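Local coordinates for protein vinylacetyl-CoA Delta-isomerase (Nitrosopumilus maritimus SCM1, PDB 6VJR) that probably dehydrates 4-hydroxybutyryl-CoA and isomerises vinylacetyl-CoA, and binds FAD, a [4Fe-4S] cluster and an iron ion, at residues Phe285-Arg290 and Tyr355-Met360. Residues are numbered along the deposited sequence; the frame is centred on the assembly and turned at random.
Sequences FTCYHR and YLNDDM. With FE (Fe (III) ion), chain I.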
loop_
_atom_site.group_PDB
_atom_site.type_symbol
_atom_site.label_atom_id
_atom_site.label_comp_id
_atom_site.label_asym_id
_atom_site.label_seq_id
_atom_site.Cartn_x
_atom_site.Cartn_y
_atom_site.Cartn_z
ATOM N N PHE A 285 -19.608 -22.495 -7.131
ATOM C CA PHE A 285 -18.271 -23.025 -7.317
ATOM C C PHE A 285 -17.235 -22.003 -6.867
ATOM O O PHE A 285 -16.316 -22.312 -6.077
ATOM C CB PHE A 285 -18.013 -23.441 -8.755
ATOM C CG PHE A 285 -16.555 -23.741 -8.995
ATOM C CD1 PHE A 285 -15.975 -24.872 -8.461
ATOM C CD2 PHE A 285 -15.739 -22.768 -9.552
ATOM C CE1 PHE A 285 -14.645 -25.137 -8.667
ATOM C CE2 PHE A 285 -14.384 -23.004 -9.727
ATOM C CZ PHE A 285 -13.827 -24.173 -9.264
ATOM N N THR A 286 -17.388 -20.784 -7.377
ATOM C CA THR A 286 -16.460 -19.728 -7.011
ATOM C C THR A 286 -16.542 -19.369 -5.529
ATOM O O THR A 286 -15.526 -18.991 -4.937
ATOM C CB THR A 286 -16.538 -18.489 -7.909
ATOM O OG1 THR A 286 -17.832 -17.888 -7.835
ATOM C CG2 THR A 286 -16.145 -18.826 -9.336
ATOM N N CYS A 287 -17.719 -19.438 -4.930
ATOM C CA CYS A 287 -17.858 -19.204 -3.503
ATOM C C CYS A 287 -16.933 -20.152 -2.736
ATOM O O CYS A 287 -16.181 -19.713 -1.868
ATOM C CB CYS A 287 -19.311 -19.428 -3.110
ATOM S SG CYS A 287 -19.671 -19.138 -1.366
ATOM N N TYR A 288 -17.038 -21.465 -2.991
ATOM C CA TYR A 288 -16.141 -22.392 -2.332
ATOM C C TYR A 288 -14.688 -22.099 -2.671
ATOM O O TYR A 288 -13.796 -22.070 -1.797
ATOM C CB TYR A 288 -16.449 -23.833 -2.719
ATOM C CG TYR A 288 -17.738 -24.434 -2.159
ATOM C CD1 TYR A 288 -17.913 -24.678 -0.811
ATOM C CD2 TYR A 288 -18.819 -24.669 -2.996
ATOM C CE1 TYR A 288 -19.082 -25.216 -0.334
ATOM C CE2 TYR A 288 -19.987 -25.235 -2.531
ATOM C CZ TYR A 288 -20.157 -25.433 -1.179
ATOM O OH TYR A 288 -21.320 -25.993 -0.707
ATOM N N HIS A 289 -14.425 -22.013 -3.973
ATOM C CA HIS A 289 -13.044 -22.033 -4.415
ATOM C C HIS A 289 -12.278 -20.773 -3.985
ATOM O O HIS A 289 -11.086 -20.874 -3.673
ATOM C CB HIS A 289 -12.921 -22.307 -5.901
ATOM C CG HIS A 289 -11.568 -22.825 -6.254
ATOM N ND1 HIS A 289 -11.037 -23.999 -5.770
ATOM C CD2 HIS A 289 -10.597 -22.258 -6.997
ATOM C CE1 HIS A 289 -9.773 -24.101 -6.231
ATOM N NE2 HIS A 289 -9.490 -23.047 -6.985
ATOM N N ARG A 290 -12.963 -19.634 -3.898
ATOM C CA ARG A 290 -12.335 -18.373 -3.504
ATOM C C ARG A 290 -11.811 -18.439 -2.067
ATOM O O ARG A 290 -10.904 -17.709 -1.718
ATOM C CB ARG A 290 -13.284 -17.204 -3.760
ATOM C CG ARG A 290 -13.272 -16.848 -5.239
ATOM C CD ARG A 290 -14.206 -15.764 -5.649
ATOM N NE ARG A 290 -14.166 -15.587 -7.098
ATOM C CZ ARG A 290 -15.141 -15.049 -7.808
ATOM N NH1 ARG A 290 -16.106 -14.388 -7.215
ATOM N NH2 ARG A 290 -15.166 -15.218 -9.102
ATOM N N TYR A 355 -23.479 -27.780 3.018
ATOM C CA TYR A 355 -23.153 -26.463 3.557
ATOM C C TYR A 355 -22.348 -25.665 2.525
ATOM O O TYR A 355 -21.447 -26.206 1.863
ATOM C CB TYR A 355 -22.403 -26.559 4.890
ATOM C CG TYR A 355 -23.346 -26.703 6.067
ATOM C CD1 TYR A 355 -24.200 -27.795 6.179
ATOM C CD2 TYR A 355 -23.426 -25.717 7.045
ATOM C CE1 TYR A 355 -25.116 -27.875 7.215
ATOM C CE2 TYR A 355 -24.333 -25.789 8.078
ATOM C CZ TYR A 355 -25.182 -26.874 8.160
ATOM O OH TYR A 355 -26.085 -26.991 9.172
ATOM N N LEU A 356 -22.713 -24.393 2.382
ATOM C CA LEU A 356 -21.997 -23.415 1.559
ATOM C C LEU A 356 -21.372 -22.367 2.466
ATOM O O LEU A 356 -22.025 -21.810 3.343
ATOM C CB LEU A 356 -23.020 -22.803 0.596
ATOM C CG LEU A 356 -22.485 -21.738 -0.367
ATOM C CD1 LEU A 356 -21.551 -22.373 -1.385
ATOM C CD2 LEU A 356 -23.591 -21.026 -1.062
ATOM N N ASN A 357 -20.095 -22.065 2.246
ATOM C CA ASN A 357 -19.407 -21.041 2.994
ATOM C C ASN A 357 -19.957 -19.654 2.639
ATOM O O ASN A 357 -20.673 -19.454 1.661
ATOM C CB ASN A 357 -17.909 -21.104 2.700
ATOM C CG ASN A 357 -17.656 -20.944 1.227
ATOM O OD1 ASN A 357 -18.034 -21.779 0.401
ATOM N ND2 ASN A 357 -17.021 -19.849 0.875
ATOM N N ASP A 358 -19.638 -18.678 3.499
ATOM C CA ASP A 358 -20.061 -17.299 3.350
ATOM C C ASP A 358 -19.438 -16.672 2.118
ATOM O O ASP A 358 -18.227 -16.481 2.046
ATOM C CB ASP A 358 -19.710 -16.461 4.568
ATOM C CG ASP A 358 -20.334 -15.077 4.534
ATOM O OD1 ASP A 358 -19.978 -14.304 3.621
ATOM O OD2 ASP A 358 -21.206 -14.794 5.406
ATOM N N ASP A 359 -20.288 -16.323 1.156
ATOM C CA ASP A 359 -19.808 -15.823 -0.133
ATOM C C ASP A 359 -19.027 -14.509 -0.002
ATOM O O ASP A 359 -17.971 -14.362 -0.611
ATOM C CB ASP A 359 -20.972 -15.658 -1.086
ATOM C CG ASP A 359 -20.546 -15.395 -2.516
ATOM O OD1 ASP A 359 -20.021 -14.280 -2.749
ATOM O OD2 ASP A 359 -20.737 -16.308 -3.330
ATOM N N MET A 360 -19.544 -13.565 0.759
ATOM C CA MET A 360 -18.892 -12.285 0.920
ATOM C C MET A 360 -17.484 -12.483 1.463
ATOM O O MET A 360 -16.533 -11.942 0.920
ATOM C CB MET A 360 -19.689 -11.330 1.818
ATOM C CG MET A 360 -18.931 -10.073 2.123
ATOM S SD MET A 360 -18.713 -8.934 0.763
ATOM C CE MET A 360 -20.118 -7.838 1.032
HETATM FE FE FE I . -7.604 -22.199 -7.938
HETATM O O HOH W 1 -18.999 -16.252 -5.678
#
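C287 and Y288, on one flank of helix 278-292, pack against the short run that leads from strand 355-356 into helix 359-369. The tight part centres on C287: with SG anti to the backbone N (chi1 -179°), its thiol reaches across to the 355-360 backbone, 3.5 Å from D359 CA, and L356 CD1 lies 3.7 Å from SG. L356 CD1 also sits over one face of the Y288 ring, toward the rim, 3.7 Å from the ring centroid in a CH-pi contact. At the far end of that ring, Y288 OH donates a 2.6 Å hydrogen bond to Y355 O, which lies at the ring edge. N357 completes the close packing: its ND2 gives a nearly straight bond (165°) to C287 O, 2.9 Å away, and also hydrogen-bonds S343 OG, so ND2 is held by two hydrogen bonds. N357 OD1 comes within 3.1 Å of Y288 CD1, its amide plane turned 43° from the ring. A leucine in place of Y288 would probably leave Y355 O without its hydroxyl donor and the L356 methyl without an aromatic face to rest on. The D359 side is looser: a water bridges T286 OG1 and D359 OD2, donating to both, while D359 OD1 hydrogen-bonds Q363 NE2. H289, pointing away from 355-360, binds the iron from the same helix through NE2 at 2.3 Å, with Y293 and E443 as further ligands and D105 hydrogen-bonded to ND1. F285 and Y288 also touch helix 101-121, R290 and M360 reach helix 451-461, and strand 355-356 pairs antiparallel with strand 348-349.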